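Local coordinates for protein tryptophanyl-tRNA synthetase (Campylobacter jejuni subsp. jejuni, PDB 3TZL) that probably catalyses the ATP-dependent attachment of tryptophan to tRNA(Trp), the charging reaction of a class I aminoacyl-tRNA synthetase, at residues N43-T48 against A132-L137; V78-S83 against T303-I308; F125-L130 against I150-I155. All coordinates share one frame; numbering follows the deposited sequence.

How the contacts relate
All three contacts are buried, but their chemistry follows their place in the fold. Contact 1 is polar: a histidine and an aspartate meet beside the bound tryptophan, with little surface buried between them. Contact 2 is apolar and lies on the sheet, where helix 303-308 packs on strand 78-81 without a hydrogen bond across. Contact 3 is mixed, joining rings, a proline and an isoleucine, with one water between the backbones. Contacts 1 and 3 use successive parts of helix 122-137 and have several residues within reach of the second subunit; contact 2 has one. Contact 2 reaches contact 1 through the residues just after its strand but barely grazes contact 3.

Contact 1: residues N43-T48 against A132-L137; sequences NYHAMT and AADILL. With TRP (tryptophan), chain J.
His-45 and Asp-134 extend toward each other from opposite directions and meet at a single carboxylate oxygen. NE2 of His-45 donates to OD2 of Asp-134 at 2.8 Å, with the acceptor close to the imidazole plane, while the carboxylate is turned 57° from the ring. The imidazole is sent across by a chi1 of -71°, which sets CG beside the backbone N and opposite the carbonyl carbon. OD2 is gripped a second time: the indole NE1 of the bound tryptophan donates to Asp-134 OD2 over 3.0 Å, almost straight at 170°. The indole also leans on the histidine, its CD1 standing 3.4 Å above the plane of the His-45 ring, displaced toward the rim. Ile-135 lines the benzo side of the indole, with CG1 3.8 Å from CZ2 of the tryptophan. This is recognition of the indole N-H by a buried carboxylate, whose other oxygen, OD1, is bonded to NE2 of Gln-82. Helix 43-46, just after strand 36-41, faces helix 122-137, which packs through Asp-134 on helix 87-96 and through Ile-135 on helix 150-167; Tyr-44 meets Trp-93 of the second subunit.

Contact 2: residues V78-S83 against T303-I308; sequences VFWLQS and TKARKI
Strand 78-81, through Val-78 and Trp-80, meets helix 303-308 at Lys-304 and Ala-305, the two axes running almost perpendicular at 91° with a closest approach of 8.0 Å. The setting is the parallel sheet of the Rossmann-type nucleotide-binding fold common to class I synthetases. Strand 78-81 is the outermost strand on one side of the sheet within the chain and is paired with strand 36-41; the long C-terminal helix 291-320 lies against one of its faces. The alternation of an extended chain explains which residues take part. Val-78 and Trp-80 have their side chains directed at the helix, whereas Phe-79 is directed away from it and packs on Leu-68 of helix 53-70.

Val-78 divides its two methyls between neighbouring helix residues: CG1 lies 3.9 Å from CB of Ala-305, and CG2 lies 4.1 Å from CE of Lys-304. The lysine serves as an aliphatic arm here, bent at chi3, which brings CE alongside CG2 as the two side chains cross at a slant; its ammonium group continues to the backbone carbonyls of Pro-74 and Ser-77, just ahead of the strand. Phe-138 meets both Trp-80 and Ala-305. Trp-80 has CG wedged between its backbone N and carbonyl carbon (chi1 76°), and the indole presents a broad face to the helix. Over that face sits the methyl of Ala-305 in a CH-pi contact: CB of Ala-305 stands 3.8 Å from the centroid of the six-membered ring of Trp-80, 13° off the ring normal.

Contact 3: residues F125-L130 against I150-I155; sequences FSYPVL and IQHVEI
Tyr-127 and His-152 bring their rings together between two helices that cross at 63°, with centroids 5.1 Å apart and planes inclined by 72°. The pair is therefore oblique, neither a parallel stack nor a clean T-shape. At the phenol end, OH of Tyr-127 is nearest CE1 of His-152, at 2.9 Å, so short that the exact value is doubtful; the hydroxyl also has a weak hydrogen bond to OG of Ser-109. The tyrosine reaches this place with a chi1 of 95°, well beyond a staggered value, and the next residue lies close against it: CD of Pro-128 stands 3.6 Å over one face of the Tyr-127 ring, toward its rim. The same proline interrupts the bonding of helix 122-137, which is kinked here.

With CG opposite the carbonyl carbon, the ring of His-152 is carried into the gap between the helices, where CD2 lies 3.9 Å from CG of Pro-128. Both imidazole nitrogens are held from outside, ND1 by OE1 of Gln-149 and NE2 by OG of Ser-109, so the rotation of the ring is largely fixed. One turn on, Ile-155 extends its CD1 to within 4.2 Å of CB of Pro-128, adding an apolar contact on the proline. A water bridges the two backbones, donating to O of Pro-128 at 2.8 Å and to O of His-152 at 2.7 Å.

Tyr-127 borders the bound tryptophan, about 4 Å between nearest atoms, while His-152 stands in a second shell of this class I synthetase's amino acid pocket, consistent with its positioning Gln-149, which bonds to the ligand.

Contact 1: residues N43-T48 against A132-L137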
loop_
_atom_site.group_PDB
_atom_site.type_symbol
_atom_site.label_atom_id
_atom_site.label_comp_id
_atom_site.label_asym_id
_atom_site.label_seq_id
_atom_site.Cartn_x
_atom_site.Cartn_y
_atom_site.Cartn_z
ATOM N N ASN B 43 12.312 0.934 6.438
ATOM C CA ASN B 43 11.891 2.317 6.625
ATOM C C ASN B 43 10.399 2.594 6.391
ATOM O O ASN B 43 9.870 3.541 6.976
ATOM C CB ASN B 43 12.809 3.334 5.899
ATOM C CG ASN B 43 12.764 3.234 4.376
ATOM O OD1 ASN B 43 12.631 2.151 3.813
ATOM N ND2 ASN B 43 12.922 4.380 3.702
ATOM N N TYR B 44 9.713 1.794 5.565
ATOM C CA TYR B 44 8.250 2.007 5.427
ATOM C C TYR B 44 7.599 1.756 6.771
ATOM O O TYR B 44 6.757 2.527 7.220
ATOM C CB TYR B 44 7.607 1.094 4.373
ATOM C CG TYR B 44 7.824 1.520 2.937
ATOM C CD1 TYR B 44 7.777 2.851 2.562
ATOM C CD2 TYR B 44 8.073 0.575 1.955
ATOM C CE1 TYR B 44 7.957 3.222 1.232
ATOM C CE2 TYR B 44 8.264 0.928 0.642
ATOM C CZ TYR B 44 8.211 2.244 0.279
ATOM O OH TYR B 44 8.401 2.562 -1.051
ATOM N N HIS B 45 8.010 0.675 7.422
ATOM C CA HIS B 45 7.448 0.294 8.721
ATOM C C HIS B 45 7.710 1.329 9.804
ATOM O O HIS B 45 6.913 1.471 10.723
ATOM C CB HIS B 45 7.982 -1.068 9.165
ATOM C CG HIS B 45 7.446 -2.221 8.364
ATOM N ND1 HIS B 45 6.250 -2.841 8.659
ATOM C CD2 HIS B 45 7.948 -2.866 7.283
ATOM C CE1 HIS B 45 6.030 -3.807 7.784
ATOM N NE2 HIS B 45 7.050 -3.850 6.944
ATOM N N ALA B 46 8.814 2.071 9.706
ATOM C CA ALA B 46 9.103 3.062 10.742
ATOM C C ALA B 46 8.119 4.210 10.649
ATOM O O ALA B 46 7.994 4.995 11.591
ATOM C CB ALA B 46 10.536 3.574 10.650
HETATM N N MSE B 47 7.419 4.315 9.513
HETATM C CA MSE B 47 6.464 5.399 9.347
HETATM C C MSE B 47 5.208 5.237 10.197
HETATM O O MSE B 47 4.443 6.190 10.315
HETATM C CB MSE B 47 6.076 5.569 7.897
HETATM C CG MSE B 47 7.265 5.678 6.992
HETATM SE SE MSE B 47 6.778 5.834 5.122
HETATM C CE MSE B 47 8.610 6.023 4.409
ATOM N N THR B 48 4.984 4.048 10.774
ATOM C CA THR B 48 3.800 3.832 11.616
ATOM C C THR B 48 3.900 4.549 12.969
ATOM O O THR B 48 2.891 4.966 13.526
ATOM C CB THR B 48 3.490 2.330 11.864
ATOM O OG1 THR B 48 4.546 1.731 12.636
ATOM C CG2 THR B 48 3.317 1.566 10.533
ATOM N N ALA B 132 4.187 -9.057 5.343
ATOM C CA ALA B 132 4.029 -10.287 4.564
ATOM C C ALA B 132 4.555 -10.080 3.142
ATOM O O ALA B 132 5.159 -10.974 2.556
ATOM C CB ALA B 132 2.593 -10.749 4.553
ATOM N N ALA B 133 4.349 -8.891 2.596
ATOM C CA ALA B 133 4.899 -8.594 1.289
ATOM C C ALA B 133 6.439 -8.652 1.322
ATOM O O ALA B 133 7.057 -9.230 0.425
ATOM C CB ALA B 133 4.395 -7.236 0.786
ATOM N N ASP B 134 7.044 -8.063 2.356
ATOM C CA ASP B 134 8.500 -8.107 2.528
ATOM C C ASP B 134 8.997 -9.534 2.445
ATOM O O ASP B 134 9.930 -9.833 1.722
ATOM C CB ASP B 134 8.902 -7.567 3.900
ATOM C CG ASP B 134 8.655 -6.076 4.046
ATOM O OD1 ASP B 134 8.869 -5.322 3.066
ATOM O OD2 ASP B 134 8.246 -5.665 5.155
ATOM N N ILE B 135 8.363 -10.411 3.210
ATOM C CA ILE B 135 8.764 -11.805 3.281
ATOM C C ILE B 135 8.534 -12.572 1.967
ATOM O O ILE B 135 9.446 -13.231 1.456
ATOM C CB ILE B 135 8.039 -12.482 4.444
ATOM C CG1 ILE B 135 8.411 -11.769 5.757
ATOM C CG2 ILE B 135 8.357 -13.967 4.491
ATOM C CD1 ILE B 135 7.480 -12.057 6.899
ATOM N N LEU B 136 7.332 -12.451 1.408
ATOM C CA LEU B 136 6.918 -13.267 0.259
ATOM C C LEU B 136 7.553 -12.844 -1.055
ATOM O O LEU B 136 7.790 -13.678 -1.925
ATOM C CB LEU B 136 5.390 -13.254 0.096
ATOM C CG LEU B 136 4.578 -13.774 1.279
ATOM C CD1 LEU B 136 3.073 -13.774 1.008
ATOM C CD2 LEU B 136 5.047 -15.151 1.671
ATOM N N LEU B 137 7.771 -11.545 -1.216
ATOM C CA LEU B 137 8.397 -10.999 -2.428
ATOM C C LEU B 137 9.715 -11.708 -2.764
ATOM O O LEU B 137 9.996 -11.971 -3.929
ATOM C CB LEU B 137 8.620 -9.484 -2.287
ATOM C CG LEU B 137 9.199 -8.657 -3.452
ATOM C CD1 LEU B 137 8.377 -8.776 -4.752
ATOM C CD2 LEU B 137 9.313 -7.206 -3.043
HETATM N N TRP J . 8.391 -6.010 12.108
HETATM C CA TRP J . 9.836 -6.166 12.296
HETATM C C TRP J . 10.282 -5.564 13.623
HETATM O O TRP J . 11.414 -5.772 14.072
HETATM C CB TRP J . 10.618 -5.532 11.131
HETATM C CG TRP J . 10.262 -6.146 9.811
HETATM C CD1 TRP J . 9.561 -5.570 8.785
HETATM C CD2 TRP J . 10.555 -7.482 9.404
HETATM N NE1 TRP J . 9.417 -6.472 7.748
HETATM C CE2 TRP J . 10.012 -7.656 8.110
HETATM C CE3 TRP J . 11.227 -8.553 10.008
HETATM C CZ2 TRP J . 10.134 -8.856 7.407
HETATM C CZ3 TRP J . 11.341 -9.749 9.310
HETATM C CH2 TRP J . 10.803 -9.886 8.022
HETATM O OXT TRP J . 9.501 -4.856 14.263
#

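Contact 2: residues V78-S83 against T303-I308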
loop_
_atom_site.group_PDB
_atom_site.type_symbol
_atom_site.label_atom_id
_atom_site.label_comp_id
_atom_site.label_asym_id
_atom_site.label_seq_id
_atom_site.Cartn_x
_atom_site.Cartn_y
_atom_site.Cartn_z
ATOM N N VAL B 78 22.608 -9.551 0.860
ATOM C CA VAL B 78 21.813 -8.567 0.135
ATOM C C VAL B 78 21.244 -7.605 1.149
ATOM O O VAL B 78 20.461 -7.997 2.006
ATOM C CB VAL B 78 20.726 -9.219 -0.729
ATOM C CG1 VAL B 78 19.868 -8.170 -1.403
ATOM C CG2 VAL B 78 21.387 -10.142 -1.776
ATOM N N PHE B 79 21.689 -6.350 1.066
ATOM C CA PHE B 79 21.399 -5.352 2.085
ATOM C C PHE B 79 20.903 -4.050 1.466
ATOM O O PHE B 79 21.629 -3.387 0.740
ATOM C CB PHE B 79 22.658 -5.092 2.904
ATOM C CG PHE B 79 22.491 -4.044 3.965
ATOM C CD1 PHE B 79 21.721 -4.293 5.091
ATOM C CD2 PHE B 79 23.129 -2.816 3.849
ATOM C CE1 PHE B 79 21.575 -3.331 6.079
ATOM C CE2 PHE B 79 22.992 -1.848 4.842
ATOM C CZ PHE B 79 22.212 -2.112 5.958
ATOM N N TRP B 80 19.671 -3.676 1.775
ATOM C CA TRP B 80 19.069 -2.539 1.109
ATOM C C TRP B 80 18.105 -1.800 2.014
ATOM O O TRP B 80 17.815 -2.234 3.118
ATOM C CB TRP B 80 18.375 -2.977 -0.200
ATOM C CG TRP B 80 17.052 -3.669 -0.046
ATOM C CD1 TRP B 80 15.818 -3.131 -0.272
ATOM C CD2 TRP B 80 16.828 -5.036 0.345
ATOM N NE1 TRP B 80 14.842 -4.075 -0.043
ATOM C CE2 TRP B 80 15.437 -5.249 0.341
ATOM C CE3 TRP B 80 17.672 -6.093 0.707
ATOM C CZ2 TRP B 80 14.867 -6.481 0.674
ATOM C CZ3 TRP B 80 17.104 -7.314 1.039
ATOM C CH2 TRP B 80 15.714 -7.496 1.024
ATOM N N LEU B 81 17.666 -0.645 1.536
ATOM C CA LEU B 81 16.700 0.201 2.217
ATOM C C LEU B 81 15.344 -0.121 1.602
ATOM O O LEU B 81 15.171 -0.029 0.395
ATOM C CB LEU B 81 17.044 1.666 1.968
ATOM C CG LEU B 81 16.142 2.755 2.549
ATOM C CD1 LEU B 81 16.258 2.729 4.048
ATOM C CD2 LEU B 81 16.570 4.115 1.999
ATOM N N GLN B 82 14.394 -0.502 2.438
ATOM C CA GLN B 82 13.133 -1.079 1.979
ATOM C C GLN B 82 12.462 -0.277 0.859
ATOM O O GLN B 82 12.054 -0.823 -0.161
ATOM C CB GLN B 82 12.188 -1.161 3.166
ATOM C CG GLN B 82 10.901 -1.901 2.898
ATOM C CD GLN B 82 9.986 -1.798 4.073
ATOM O OE1 GLN B 82 10.158 -0.916 4.924
ATOM N NE2 GLN B 82 9.028 -2.708 4.159
ATOM N N SER B 83 12.377 1.027 1.056
ATOM C CA SER B 83 11.743 1.929 0.100
ATOM C C SER B 83 12.465 2.097 -1.244
ATOM O O SER B 83 11.955 2.795 -2.120
ATOM C CB SER B 83 11.585 3.294 0.751
ATOM O OG SER B 83 12.852 3.891 0.927
ATOM N N THR B 303 19.862 -3.164 -6.135
ATOM C CA THR B 303 19.808 -3.775 -7.465
ATOM C C THR B 303 19.710 -5.291 -7.392
ATOM O O THR B 303 19.090 -5.923 -8.249
ATOM C CB THR B 303 21.017 -3.412 -8.379
ATOM O OG1 THR B 303 22.196 -4.104 -7.939
ATOM C CG2 THR B 303 21.254 -1.909 -8.409
ATOM N N LYS B 304 20.334 -5.874 -6.377
ATOM C CA LYS B 304 20.299 -7.323 -6.222
ATOM C C LYS B 304 18.912 -7.766 -5.752
ATOM O O LYS B 304 18.367 -8.758 -6.237
ATOM C CB LYS B 304 21.393 -7.787 -5.255
ATOM C CG LYS B 304 22.812 -7.629 -5.828
ATOM C CD LYS B 304 23.846 -8.430 -5.032
ATOM C CE LYS B 304 24.160 -7.777 -3.672
ATOM N NZ LYS B 304 25.149 -8.622 -2.929
ATOM N N ALA B 305 18.337 -7.013 -4.820
ATOM C CA ALA B 305 17.019 -7.348 -4.303
ATOM C C ALA B 305 15.955 -7.061 -5.362
ATOM O O ALA B 305 15.042 -7.858 -5.545
ATOM C CB ALA B 305 16.729 -6.578 -3.028
ATOM N N ARG B 306 16.088 -5.928 -6.058
ATOM C CA ARG B 306 15.123 -5.511 -7.087
ATOM C C ARG B 306 15.020 -6.516 -8.243
ATOM O O ARG B 306 13.948 -6.724 -8.793
ATOM C CB ARG B 306 15.464 -4.105 -7.606
ATOM C CG ARG B 306 14.654 -3.602 -8.786
ATOM C CD ARG B 306 15.117 -2.201 -9.236
ATOM N NE ARG B 306 15.114 -1.234 -8.132
ATOM C CZ ARG B 306 16.209 -0.634 -7.666
ATOM N NH1 ARG B 306 16.131 0.223 -6.652
ATOM N NH2 ARG B 306 17.382 -0.897 -8.212
ATOM N N LYS B 307 16.125 -7.149 -8.601
ATOM C CA LYS B 307 16.092 -8.113 -9.698
ATOM C C LYS B 307 15.207 -9.272 -9.301
ATOM O O LYS B 307 14.451 -9.791 -10.105
ATOM C CB LYS B 307 17.486 -8.634 -10.020
ATOM C CG LYS B 307 17.528 -9.730 -11.096
ATOM C CD LYS B 307 18.967 -10.167 -11.288
ATOM C CE LYS B 307 19.119 -11.328 -12.263
ATOM N NZ LYS B 307 18.925 -10.911 -13.673
ATOM N N ILE B 308 15.304 -9.662 -8.040
ATOM C CA ILE B 308 14.519 -10.766 -7.523
ATOM C C ILE B 308 13.062 -10.352 -7.421
ATOM O O ILE B 308 12.168 -11.110 -7.815
ATOM C CB ILE B 308 15.067 -11.221 -6.171
ATOM C CG1 ILE B 308 16.385 -11.964 -6.401
ATOM C CG2 ILE B 308 14.077 -12.132 -5.460
ATOM C CD1 ILE B 308 17.177 -12.206 -5.141
#

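Contact 3: residues F125-L130 against I150-I155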
loop_
_atom_site.group_PDB
_atom_site.type_symbol
_atom_site.label_atom_id
_atom_site.label_comp_id
_atom_site.label_asym_id
_atom_site.label_seq_id
_atom_site.Cartn_x
_atom_site.Cartn_y
_atom_site.Cartn_z
ATOM N N PHE B 125 -2.763 -1.205 11.825
ATOM C CA PHE B 125 -3.601 -2.356 11.521
ATOM C C PHE B 125 -3.059 -3.139 10.323
ATOM O O PHE B 125 -3.082 -4.375 10.303
ATOM C CB PHE B 125 -5.016 -1.850 11.208
ATOM C CG PHE B 125 -6.024 -2.934 10.964
ATOM C CD1 PHE B 125 -6.543 -3.659 12.011
ATOM C CD2 PHE B 125 -6.483 -3.196 9.680
ATOM C CE1 PHE B 125 -7.497 -4.655 11.790
ATOM C CE2 PHE B 125 -7.425 -4.181 9.452
ATOM C CZ PHE B 125 -7.933 -4.911 10.508
ATOM N N SER B 126 -2.558 -2.410 9.330
ATOM C CA SER B 126 -2.194 -2.993 8.043
ATOM C C SER B 126 -0.753 -3.479 7.946
ATOM O O SER B 126 -0.413 -4.221 7.030
ATOM C CB SER B 126 -2.427 -1.983 6.929
ATOM O OG SER B 126 -3.756 -1.498 6.956
ATOM N N TYR B 127 0.109 -3.065 8.862
ATOM C CA TYR B 127 1.516 -3.421 8.689
ATOM C C TYR B 127 1.894 -4.906 8.619
ATOM O O TYR B 127 2.878 -5.228 7.969
ATOM C CB TYR B 127 2.435 -2.625 9.614
ATOM C CG TYR B 127 2.803 -3.280 10.914
ATOM C CD1 TYR B 127 3.847 -4.197 10.995
ATOM C CD2 TYR B 127 2.144 -2.934 12.076
ATOM C CE1 TYR B 127 4.194 -4.775 12.213
ATOM C CE2 TYR B 127 2.479 -3.506 13.290
ATOM C CZ TYR B 127 3.497 -4.420 13.356
ATOM O OH TYR B 127 3.809 -4.951 14.587
ATOM N N PRO B 128 1.130 -5.808 9.279
ATOM C CA PRO B 128 1.408 -7.232 9.039
ATOM C C PRO B 128 1.276 -7.644 7.576
ATOM O O PRO B 128 1.944 -8.597 7.177
ATOM C CB PRO B 128 0.323 -7.943 9.857
ATOM C CG PRO B 128 0.018 -6.986 10.968
ATOM C CD PRO B 128 0.133 -5.628 10.353
ATOM N N VAL B 129 0.441 -6.956 6.797
ATOM C CA VAL B 129 0.334 -7.268 5.373
ATOM C C VAL B 129 1.576 -6.787 4.610
ATOM O O VAL B 129 2.073 -7.477 3.716
ATOM C CB VAL B 129 -0.949 -6.667 4.722
ATOM C CG1 VAL B 129 -1.096 -7.173 3.292
ATOM C CG2 VAL B 129 -2.186 -7.045 5.519
ATOM N N LEU B 130 2.084 -5.608 4.969
ATOM C CA LEU B 130 3.244 -5.074 4.280
ATOM C C LEU B 130 4.434 -5.958 4.612
ATOM O O LEU B 130 5.236 -6.314 3.737
ATOM C CB LEU B 130 3.512 -3.621 4.686
ATOM C CG LEU B 130 4.819 -3.011 4.133
ATOM C CD1 LEU B 130 4.916 -3.111 2.609
ATOM C CD2 LEU B 130 4.922 -1.575 4.575
ATOM N N ILE B 150 6.359 -13.676 15.895
ATOM C CA ILE B 150 6.001 -14.995 15.375
ATOM C C ILE B 150 4.652 -14.981 14.676
ATOM O O ILE B 150 4.482 -15.551 13.600
ATOM C CB ILE B 150 5.928 -16.069 16.471
ATOM C CG1 ILE B 150 7.230 -16.128 17.258
ATOM C CG2 ILE B 150 5.628 -17.432 15.855
ATOM C CD1 ILE B 150 8.416 -16.384 16.405
ATOM N N GLN B 151 3.684 -14.331 15.302
ATOM C CA GLN B 151 2.347 -14.268 14.740
ATOM C C GLN B 151 2.366 -13.601 13.366
ATOM O O GLN B 151 1.669 -14.019 12.451
ATOM C CB GLN B 151 1.413 -13.535 15.697
ATOM C CG GLN B 151 -0.054 -13.674 15.345
ATOM C CD GLN B 151 -0.921 -12.779 16.199
ATOM O OE1 GLN B 151 -0.481 -11.724 16.654
ATOM N NE2 GLN B 151 -2.155 -13.195 16.426
ATOM N N HIS B 152 3.185 -12.572 13.210
ATOM C CA HIS B 152 3.287 -11.910 11.914
ATOM C C HIS B 152 3.726 -12.859 10.792
ATOM O O HIS B 152 3.195 -12.800 9.686
ATOM C CB HIS B 152 4.210 -10.703 12.006
ATOM C CG HIS B 152 3.656 -9.605 12.851
ATOM N ND1 HIS B 152 4.453 -8.706 13.521
ATOM C CD2 HIS B 152 2.380 -9.265 13.139
ATOM C CE1 HIS B 152 3.691 -7.856 14.184
ATOM N NE2 HIS B 152 2.429 -8.169 13.964
ATOM N N VAL B 153 4.689 -13.727 11.082
ATOM C CA VAL B 153 5.169 -14.682 10.090
ATOM C C VAL B 153 4.078 -15.701 9.747
ATOM O O VAL B 153 3.914 -16.068 8.581
ATOM C CB VAL B 153 6.420 -15.396 10.582
ATOM C CG1 VAL B 153 6.926 -16.375 9.529
ATOM C CG2 VAL B 153 7.496 -14.363 10.944
ATOM N N GLU B 154 3.331 -16.137 10.764
ATOM C CA GLU B 154 2.173 -17.001 10.567
ATOM C C GLU B 154 1.122 -16.349 9.677
ATOM O O GLU B 154 0.524 -16.997 8.804
ATOM C CB GLU B 154 1.556 -17.374 11.917
ATOM C CG GLU B 154 2.443 -18.255 12.784
ATOM C CD GLU B 154 1.827 -18.543 14.139
ATOM O OE1 GLU B 154 0.807 -17.909 14.478
ATOM O OE2 GLU B 154 2.367 -19.402 14.869
ATOM N N ILE B 155 0.889 -15.060 9.895
ATOM C CA ILE B 155 -0.013 -14.320 9.023
ATOM C C ILE B 155 0.501 -14.350 7.578
ATOM O O ILE B 155 -0.267 -14.590 6.641
ATOM C CB ILE B 155 -0.170 -12.877 9.497
ATOM C CG1 ILE B 155 -1.138 -12.820 10.676
ATOM C CG2 ILE B 155 -0.654 -11.988 8.373
ATOM C CD1 ILE B 155 -0.994 -11.564 11.512
HETATM O O HOH W 1 3.634 -10.666 8.110
#